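Local coordinates for protein L-methionine gamma-lyase (Fusobacterium nucleatum subsp. nucleatum, PDB 6LXU) that is a pyridoxal-phosphate-dependent enzyme of the Cys/Met metabolism family, carrying its cofactor covalently bound in an assembly of four chains, at residues 313-318 with 377-382; 325-330 with 349-354; 332-337 with 391-396. All coordinates share one frame; numbering follows the deposited sequence. Where two conformers were deposited one is given.

In the fold
The three contacts form one cluster: the centres of contacts 1 and 2 lie about 14 Å apart, those of contacts 1 and 3 about 13 Å, and those of contacts 2 and 3 about 11 Å. Along the chain come 313-318, 325-330, 332-337, 349-354, 377-382 and 391-396, so contact 1 encloses contact 2 while contact 3 crosses both. Contact 1 pairs two strands of a five-stranded mixed sheet, contact 2 sets helix 322-332 on the neighbouring strand 348-350, and contact 3 joins the loop after that helix to helix 384-396. Leu377, Ile349, Leu333 and Leu391 link them through apolar contacts, binding distant parts of the sequence into one compact C-terminal alpha/beta unit.

Contact 1. Residues 313-318 with 377-382; sequences AMISFE and LSVGLE
With CG beside its backbone N, the Met314 chain bends at chi2 (-58°) and again at chi3 (-59°), which brings SD to 3.7 Å from Ser378 CA and CE to 3.7 Å from Leu377 O. On the other face of the sheet, Ile315 holds CG1 anti to its carbonyl carbon, and CD1 meets Val379 CG2 at 3.7 Å, the two side chains crossing at a slant. Met314 and Ser378 form a non-hydrogen-bonded pair, whereas Ile315 and Leu377 form the hydrogen-bonded one, with Ile315 N 3.0 Å from Leu377 O and Leu377 N 2.8 Å from Ile315 O; this alternation of pairs marks the antiparallel ladder. A further bond, Val379 N to Ala313 O at 3.0 Å, closes the Met314-Ser378 pair on its other side. A water sits at that end, 2.8 Å from Ser378 OG and donating to Val379 O, with only a weak bond to Ala313 O; the Ser378 hydroxyl also bonds to Gly343 N. Toward the other end, Leu377 CB lies at the edge of the Phe317 ring, near its plane. Strand 314-319 runs between strands 287-291 and 374-378. Helix 263-282 packs on the face bearing Ile315, through Val278, while Met314 on the opposite face touches Tyr213, the residue after the cofactor-bearing Lys212.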
loop_
_atom_site.group_PDB
_atom_site.type_symbol
_atom_site.label_atom_id
_atom_site.label_comp_id
_atom_site.label_asym_id
_atom_site.label_seq_id
_atom_site.Cartn_x
_atom_site.Cartn_y
_atom_site.Cartn_z
ATOM N N ALA A 313 26.879 -0.845 13.541
ATOM C CA ALA A 313 26.503 0.554 13.508
ATOM C C ALA A 313 25.742 0.992 14.747
ATOM O O ALA A 313 25.175 2.087 14.774
ATOM C CB ALA A 313 25.737 0.837 12.236
ATOM N N MET A 314 25.756 0.149 15.784
ATOM C CA MET A 314 25.282 0.533 17.109
ATOM C C MET A 314 26.471 0.991 17.932
ATOM O O MET A 314 27.559 0.386 17.868
ATOM C CB MET A 314 24.606 -0.638 17.797
ATOM C CG MET A 314 23.329 -1.081 17.101
ATOM S SD MET A 314 22.059 0.186 16.937
ATOM C CE MET A 314 21.745 0.652 18.637
ATOM N N ILE A 315 26.276 2.058 18.694
ATOM C CA ILE A 315 27.315 2.573 19.608
ATOM C C ILE A 315 26.607 2.928 20.891
ATOM O O ILE A 315 25.583 3.626 20.848
ATOM C CB ILE A 315 27.989 3.851 19.084
ATOM C CG1 ILE A 315 28.513 3.685 17.651
ATOM C CG2 ILE A 315 29.118 4.255 20.035
ATOM C CD1 ILE A 315 28.901 4.989 16.993
ATOM N N SER A 316 27.130 2.506 22.037
ATOM C CA SER A 316 26.680 3.110 23.290
ATOM C C SER A 316 27.846 3.835 23.925
ATOM O O SER A 316 29.009 3.537 23.658
ATOM C CB SER A 316 26.091 2.095 24.246
ATOM O OG SER A 316 24.931 1.528 23.679
ATOM N N PHE A 317 27.539 4.820 24.749
ATOM C CA PHE A 317 28.615 5.576 25.378
ATOM C C PHE A 317 28.123 6.158 26.681
ATOM O O PHE A 317 26.934 6.390 26.871
ATOM C CB PHE A 317 29.192 6.648 24.438
ATOM C CG PHE A 317 28.188 7.647 23.916
ATOM C CD1 PHE A 317 27.422 7.381 22.776
ATOM C CD2 PHE A 317 28.043 8.886 24.529
ATOM C CE1 PHE A 317 26.524 8.321 22.290
ATOM C CE2 PHE A 317 27.148 9.827 24.046
ATOM C CZ PHE A 317 26.383 9.543 22.923
ATOM N N GLU A 318 29.071 6.375 27.595
ATOM C CA GLU A 318 28.777 6.933 28.921
ATOM C C GLU A 318 29.238 8.373 28.974
ATOM O O GLU A 318 30.425 8.659 28.815
ATOM C CB GLU A 318 29.481 6.133 30.011
ATOM C CG GLU A 318 29.076 6.512 31.436
ATOM C CD GLU A 318 27.761 5.908 31.896
ATOM O OE1 GLU A 318 27.362 4.848 31.369
ATOM O OE2 GLU A 318 27.143 6.458 32.833
ATOM N N LEU A 377 23.158 4.926 20.569
ATOM C CA LEU A 377 23.065 5.568 19.270
ATOM C C LEU A 377 22.975 4.515 18.163
ATOM O O LEU A 377 23.846 3.642 18.038
ATOM C CB LEU A 377 24.306 6.430 19.071
ATOM C CG LEU A 377 24.381 7.261 17.802
ATOM C CD1 LEU A 377 23.337 8.355 17.809
ATOM C CD2 LEU A 377 25.768 7.873 17.658
ATOM N N SER A 378 21.906 4.597 17.359
ATOM C CA SER A 378 21.782 3.824 16.114
ATOM C C SER A 378 22.215 4.739 14.979
ATOM O O SER A 378 21.488 5.674 14.613
ATOM C CB SER A 378 20.344 3.376 15.912
ATOM O OG SER A 378 20.184 2.776 14.631
ATOM N N VAL A 379 23.405 4.516 14.454
ATOM C CA VAL A 379 23.949 5.399 13.441
ATOM C C VAL A 379 23.222 5.173 12.106
ATOM O O VAL A 379 23.146 4.038 11.623
ATOM C CB VAL A 379 25.460 5.153 13.269
ATOM C CG1 VAL A 379 26.042 5.978 12.129
ATOM C CG2 VAL A 379 26.204 5.444 14.575
ATOM N N GLY A 380 22.712 6.263 11.535
ATOM C CA GLY A 380 22.009 6.225 10.259
ATOM C C GLY A 380 22.915 6.481 9.077
ATOM O O GLY A 380 24.130 6.272 9.140
ATOM N N LEU A 381 22.291 6.928 7.985
ATOM C CA LEU A 381 22.942 7.076 6.680
ATOM C C LEU A 381 23.199 8.525 6.288
ATOM O O LEU A 381 23.660 8.790 5.189
ATOM C CB LEU A 381 22.088 6.390 5.606
ATOM C CG LEU A 381 21.770 4.919 5.849
ATOM C CD1 LEU A 381 20.918 4.357 4.726
ATOM C CD2 LEU A 381 23.033 4.099 6.026
ATOM N N GLU A 382 22.938 9.463 7.189
ATOM C CA GLU A 382 23.214 10.864 6.912
ATOM C C GLU A 382 24.709 11.067 6.677
ATOM O O GLU A 382 25.543 10.215 7.029
ATOM C CB GLU A 382 22.759 11.762 8.059
ATOM C CG GLU A 382 21.280 11.658 8.406
ATOM C CD GLU A 382 20.961 10.679 9.513
ATOM O OE1 GLU A 382 21.808 9.797 9.794
ATOM O OE2 GLU A 382 19.870 10.799 10.113
HETATM O O HOH W 1 22.206 1.725 13.002
#

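Contact 2. Residues 325-330 with 349-354; sequences AGKTLL and IQHPAS. With NO3 (nitrate ion), chain C.
Ser354 OG, with Lys327 CG packed against it, makes the shortest polar bond here, 2.7 Å to His351 ND1. The other ring nitrogen, NE2, is bonded to Asp372 O, and with a partner at each nitrogen the imidazole is fixed in its rotation. A chi1 of 175° swings the ring toward helix 322-332, where Gly326 offers a bare backbone: its CA sits 3.7 Å from the centroid of the His351 ring and only 9° off the ring normal, a CH-pi contact over the middle of one face. Lys327 runs its aliphatic part past Ser354, CD lying 3.8 Å from Ser354 CB, before its ammonium reaches a salt bridge with Glu44 of the third subunit. One turn along the helix, Leu330 divides its methyls between two residues of the opposing segment. CD2 settles 3.7 Å from His351 CB, while CD1 meets Ile349 CD1 at 3.8 Å. Gln350 points away from the helix; one of its two conformers donates from NE2 to a nitrate ion, probably from the crystallisation liquor, that is also held by Ser341 N. No hydrogen bond joins 325-330 to 349-354. Polar bonds orient the histidine, NE2 acting as donor because Asp372 O can only accept, while the contact itself rests on Gly326 over the ring face, the Leu330 methyls and the Lys327 methylenes.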
loop_
_atom_site.group_PDB
_atom_site.type_symbol
_atom_site.label_atom_id
_atom_site.label_comp_id
_atom_site.label_asym_id
_atom_site.label_seq_id
_atom_site.Cartn_x
_atom_site.Cartn_y
_atom_site.Cartn_z
ATOM N N ALA A 325 23.366 15.129 32.055
ATOM C CA ALA A 325 24.114 15.247 30.809
ATOM C C ALA A 325 23.420 14.487 29.677
ATOM O O ALA A 325 23.378 14.992 28.547
ATOM C CB ALA A 325 25.535 14.757 30.980
ATOM N N GLY A 326 22.891 13.302 29.981
ATOM C CA GLY A 326 22.147 12.518 28.984
ATOM C C GLY A 326 20.949 13.273 28.457
ATOM O O GLY A 326 20.737 13.371 27.238
ATOM N N LYS A 327 20.156 13.831 29.363
ATOM C CA LYS A 327 18.955 14.562 28.938
ATOM C C LYS A 327 19.317 15.837 28.179
ATOM O O LYS A 327 18.724 16.144 27.139
ATOM C CB LYS A 327 18.056 14.896 30.136
ATOM C CG LYS A 327 17.543 13.686 30.887
ATOM C CD LYS A 327 16.317 13.988 31.746
ATOM C CE LYS A 327 16.542 15.114 32.746
ATOM N NZ LYS A 327 15.276 15.497 33.420
ATOM N N THR A 328 20.301 16.583 28.689
ATOM C CA THR A 328 20.732 17.807 28.046
ATOM C C THR A 328 21.252 17.547 26.629
ATOM O O THR A 328 20.909 18.286 25.711
ATOM C CB THR A 328 21.779 18.551 28.901
ATOM O OG1 THR A 328 21.153 18.971 30.122
ATOM C CG2 THR A 328 22.329 19.767 28.171
ATOM N N LEU A 329 22.088 16.522 26.469
ATOM C CA LEU A 329 22.568 16.155 25.145
ATOM C C LEU A 329 21.392 15.899 24.202
ATOM O O LEU A 329 21.264 16.548 23.166
ATOM C CB LEU A 329 23.455 14.903 25.189
ATOM C CG LEU A 329 23.876 14.363 23.811
ATOM C CD1 LEU A 329 24.677 15.393 23.038
ATOM C CD2 LEU A 329 24.642 13.059 23.940
ATOM N N LEU A 330 20.528 14.965 24.582
ATOM C CA LEU A 330 19.451 14.557 23.677
ATOM C C LEU A 330 18.493 15.685 23.378
ATOM O O LEU A 330 18.077 15.859 22.231
ATOM C CB LEU A 330 18.694 13.355 24.209
ATOM C CG LEU A 330 19.279 12.019 23.755
ATOM C CD1 LEU A 330 20.698 11.775 24.255
ATOM C CD2 LEU A 330 18.377 10.893 24.206
ATOM N N ILE A 349 18.511 7.918 18.637
ATOM C CA ILE A 349 19.257 8.007 19.894
ATOM C C ILE A 349 18.298 7.899 21.070
ATOM O O ILE A 349 17.145 8.350 20.995
ATOM C CB ILE A 349 20.097 9.298 19.918
ATOM C CG1 ILE A 349 21.176 9.275 21.013
ATOM C CG2 ILE A 349 19.231 10.540 20.025
ATOM C CD1 ILE A 349 22.124 10.450 20.946
ATOM N N GLN A 350 18.764 7.278 22.155
ATOM C CA GLN A 350 17.984 7.148 23.379
ATOM C C GLN A 350 18.902 7.213 24.596
ATOM O O GLN A 350 20.070 6.826 24.516
ATOM C CB GLN A 350 17.200 5.836 23.384
ATOM C CG GLN A 350 17.996 4.590 23.056
ATOM C CD GLN A 350 17.155 3.346 23.221
ATOM O OE1 GLN A 350 17.080 2.792 24.308
ATOM N NE2 GLN A 350 16.510 2.905 22.142
ATOM N N HIS A 351 18.342 7.659 25.717
ATOM C CA HIS A 351 19.027 7.749 27.007
ATOM C C HIS A 351 18.208 6.875 27.943
ATOM O O HIS A 351 17.205 7.343 28.493
ATOM C CB HIS A 351 19.063 9.207 27.452
ATOM C CG HIS A 351 19.628 9.410 28.823
ATOM N ND1 HIS A 351 18.976 10.143 29.792
ATOM C CD2 HIS A 351 20.790 8.991 29.372
ATOM C CE1 HIS A 351 19.726 10.165 30.883
ATOM N NE2 HIS A 351 20.825 9.471 30.656
ATOM N N PRO A 352 18.578 5.589 28.083
ATOM C CA PRO A 352 17.673 4.679 28.786
ATOM C C PRO A 352 17.273 5.114 30.200
ATOM O O PRO A 352 16.115 4.908 30.597
ATOM C CB PRO A 352 18.440 3.363 28.807
ATOM C CG PRO A 352 19.314 3.414 27.616
ATOM C CD PRO A 352 19.651 4.850 27.387
ATOM N N ALA A 353 18.186 5.740 30.945
ATOM C CA ALA A 353 17.876 6.100 32.334
ATOM C C ALA A 353 16.696 7.054 32.446
ATOM O O ALA A 353 15.940 6.957 33.414
ATOM C CB ALA A 353 19.104 6.686 33.035
ATOM N N SER A 354 16.532 7.968 31.489
ATOM C CA SER A 354 15.415 8.912 31.509
ATOM C C SER A 354 14.247 8.524 30.612
ATOM O O SER A 354 13.196 9.163 30.692
ATOM C CB SER A 354 15.885 10.305 31.103
ATOM O OG SER A 354 16.246 10.347 29.728
HETATM N N NO3 C . 15.364 -0.859 20.854
HETATM O O1 NO3 C . 15.582 -1.052 19.669
HETATM O O2 NO3 C . 15.581 -1.787 21.684
HETATM O O3 NO3 C . 14.931 0.263 21.246
#

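Contact 3. Residues 332-337 with 391-396; sequences NLKLCS and LEQGLE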
loop_
_atom_site.group_PDB
_atom_site.type_symbol
_atom_site.label_atom_id
_atom_site.label_comp_id
_atom_site.label_asym_id
_atom_site.label_seq_id
_atom_site.Cartn_x
_atom_site.Cartn_y
_atom_site.Cartn_z
ATOM N N ASN A 332 19.020 18.752 23.039
ATOM C CA ASN A 332 19.618 19.742 22.143
ATOM C C ASN A 332 19.914 19.249 20.731
ATOM O O ASN A 332 20.326 20.042 19.886
ATOM C CB ASN A 332 20.891 20.305 22.777
ATOM C CG ASN A 332 20.589 21.365 23.798
ATOM O OD1 ASN A 332 20.343 22.513 23.434
ATOM N ND2 ASN A 332 20.586 20.993 25.070
ATOM N N LEU A 333 19.724 17.952 20.470
ATOM C CA LEU A 333 20.032 17.416 19.134
ATOM C C LEU A 333 18.959 17.811 18.135
ATOM O O LEU A 333 17.775 17.838 18.466
ATOM C CB LEU A 333 20.221 15.902 19.179
ATOM C CG LEU A 333 21.397 15.447 20.056
ATOM C CD1 LEU A 333 21.415 13.930 20.212
ATOM C CD2 LEU A 333 22.717 15.957 19.512
ATOM N N LYS A 334 19.404 18.152 16.932
ATOM C CA LYS A 334 18.532 18.602 15.843
ATOM C C LYS A 334 18.443 17.641 14.661
ATOM O O LYS A 334 17.486 17.729 13.883
ATOM C CB LYS A 334 19.002 19.966 15.330
ATOM C CG LYS A 334 19.113 21.061 16.388
ATOM C CD LYS A 334 17.801 21.281 17.122
ATOM C CE LYS A 334 17.801 22.552 17.963
ATOM N NZ LYS A 334 18.729 22.458 19.120
ATOM N N LEU A 335 19.409 16.741 14.521
ATOM C CA LEU A 335 19.440 15.801 13.405
ATOM C C LEU A 335 19.100 14.400 13.901
ATOM O O LEU A 335 18.206 13.747 13.347
ATOM C CB LEU A 335 20.801 15.840 12.712
ATOM C CG LEU A 335 20.935 14.981 11.452
ATOM C CD1 LEU A 335 19.911 15.401 10.409
ATOM C CD2 LEU A 335 22.351 15.070 10.905
ATOM N N CYS A 336 19.798 13.935 14.937
ATOM C CA CYS A 336 19.489 12.662 15.565
ATOM C C CYS A 336 18.085 12.726 16.144
ATOM O O CYS A 336 17.715 13.741 16.752
ATOM C CB CYS A 336 20.463 12.404 16.704
ATOM S SG CYS A 336 22.219 12.401 16.260
ATOM N N SER A 337 17.314 11.651 15.992
ATOM C CA SER A 337 15.928 11.617 16.464
ATOM C C SER A 337 15.812 10.809 17.737
ATOM O O SER A 337 16.398 9.734 17.856
ATOM C CB SER A 337 15.026 11.007 15.395
ATOM O OG SER A 337 14.983 11.812 14.217
ATOM N N LEU A 391 26.046 16.000 17.147
ATOM C CA LEU A 391 26.537 15.515 18.442
ATOM C C LEU A 391 27.470 16.529 19.108
ATOM O O LEU A 391 27.367 16.757 20.320
ATOM C CB LEU A 391 27.253 14.186 18.273
ATOM C CG LEU A 391 26.384 13.004 17.824
ATOM C CD1 LEU A 391 27.253 11.831 17.409
ATOM C CD2 LEU A 391 25.410 12.595 18.912
ATOM N N GLU A 392 28.360 17.130 18.327
ATOM C CA GLU A 392 29.315 18.103 18.867
ATOM C C GLU A 392 28.602 19.294 19.488
ATOM O O GLU A 392 28.931 19.671 20.628
ATOM C CB GLU A 392 30.296 18.551 17.784
ATOM C CG GLU A 392 31.276 19.660 18.181
ATOM C CD GLU A 392 32.131 19.350 19.390
ATOM O OE1 GLU A 392 32.293 18.164 19.768
ATOM O OE2 GLU A 392 32.656 20.323 19.985
ATOM N N GLN A 393 27.637 19.893 18.790
ATOM C CA GLN A 393 26.925 21.044 19.357
ATOM C C GLN A 393 26.107 20.652 20.578
ATOM O O GLN A 393 26.024 21.423 21.535
ATOM C CB GLN A 393 26.109 21.817 18.306
ATOM C CG GLN A 393 24.893 21.098 17.723
ATOM C CD GLN A 393 23.678 21.087 18.626
ATOM O OE1 GLN A 393 23.499 21.966 19.483
ATOM N NE2 GLN A 393 22.821 20.089 18.445
ATOM N N GLY A 394 25.526 19.449 20.586
ATOM C CA GLY A 394 24.799 18.973 21.749
ATOM C C GLY A 394 25.709 18.760 22.949
ATOM O O GLY A 394 25.365 19.119 24.091
ATOM N N LEU A 395 26.861 18.156 22.703
ATOM C CA LEU A 395 27.847 17.916 23.770
ATOM C C LEU A 395 28.380 19.228 24.360
ATOM O O LEU A 395 28.672 19.284 25.562
ATOM C CB LEU A 395 29.006 17.059 23.259
ATOM C CG LEU A 395 28.665 15.589 22.970
ATOM C CD1 LEU A 395 29.748 14.975 22.098
ATOM C CD2 LEU A 395 28.466 14.797 24.251
ATOM N N GLU A 396 28.484 20.276 23.540
ATOM C CA GLU A 396 28.902 21.610 24.014
ATOM C C GLU A 396 27.969 22.163 25.088
ATOM O O GLU A 396 28.411 22.947 25.941
ATOM C CB GLU A 396 28.978 22.615 22.854
ATOM C CG GLU A 396 30.183 22.442 21.944
ATOM C CD GLU A 396 30.177 23.349 20.719
ATOM O OE1 GLU A 396 29.141 23.985 20.414
ATOM O OE2 GLU A 396 31.225 23.418 20.038
#
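Gln393 reaches across to Asn332 by a bent route. From CB, which leaves helix 384-396 to one side of the loop, a chi1 of 68° wedges CG between its own backbone N and carbonyl carbon, and chi2 of 78° bends the chain again toward the loop. CB and CG act as the arm; the contact begins at CD, 3.7 Å from Asn332 O. OE1 lies alongside that oxygen without bonding to it, and NE2 at the tip donates to it over 2.9 Å in a nearly straight bond (172°). The acceptor lies close to the glutamine amide plane, although NE2 itself stands above the carbonyl plane of Asn332. From the opposite face of that plane Lys334 NZ approaches the same oxygen at 3.0 Å, so two donors clasp one carbonyl. The positive charge would probably polarise it further. Gln393 NE2 also bonds to Asp390 OD1, which accepts from Lys334 N as well, while Asp390 OD2 takes the backbone N-H groups of Leu335 and Cys336.

Beside these polar bonds the packing is apolar. Leu333 CD2 rests 4.0 Å from Leu391 CA, and Cys336 SG meets Leu391 CD2 at 4.2 Å. Gly394 has no side chain, and Leu333 CD2 comes in 4.3 Å from Gly394 CA, on the side where a CB would point. Asn332 CB likewise lies 4.3 Å from Gly394 CA. The Asn332 amide turns back along the chain, ND2 bonding to Thr328 O. Here the connection between helix 322-332 and strand 337-338 packs against the C-terminal helix at Gly394, within the small C-terminal alpha/beta domain characteristic of fold type I pyridoxal-phosphate enzymes.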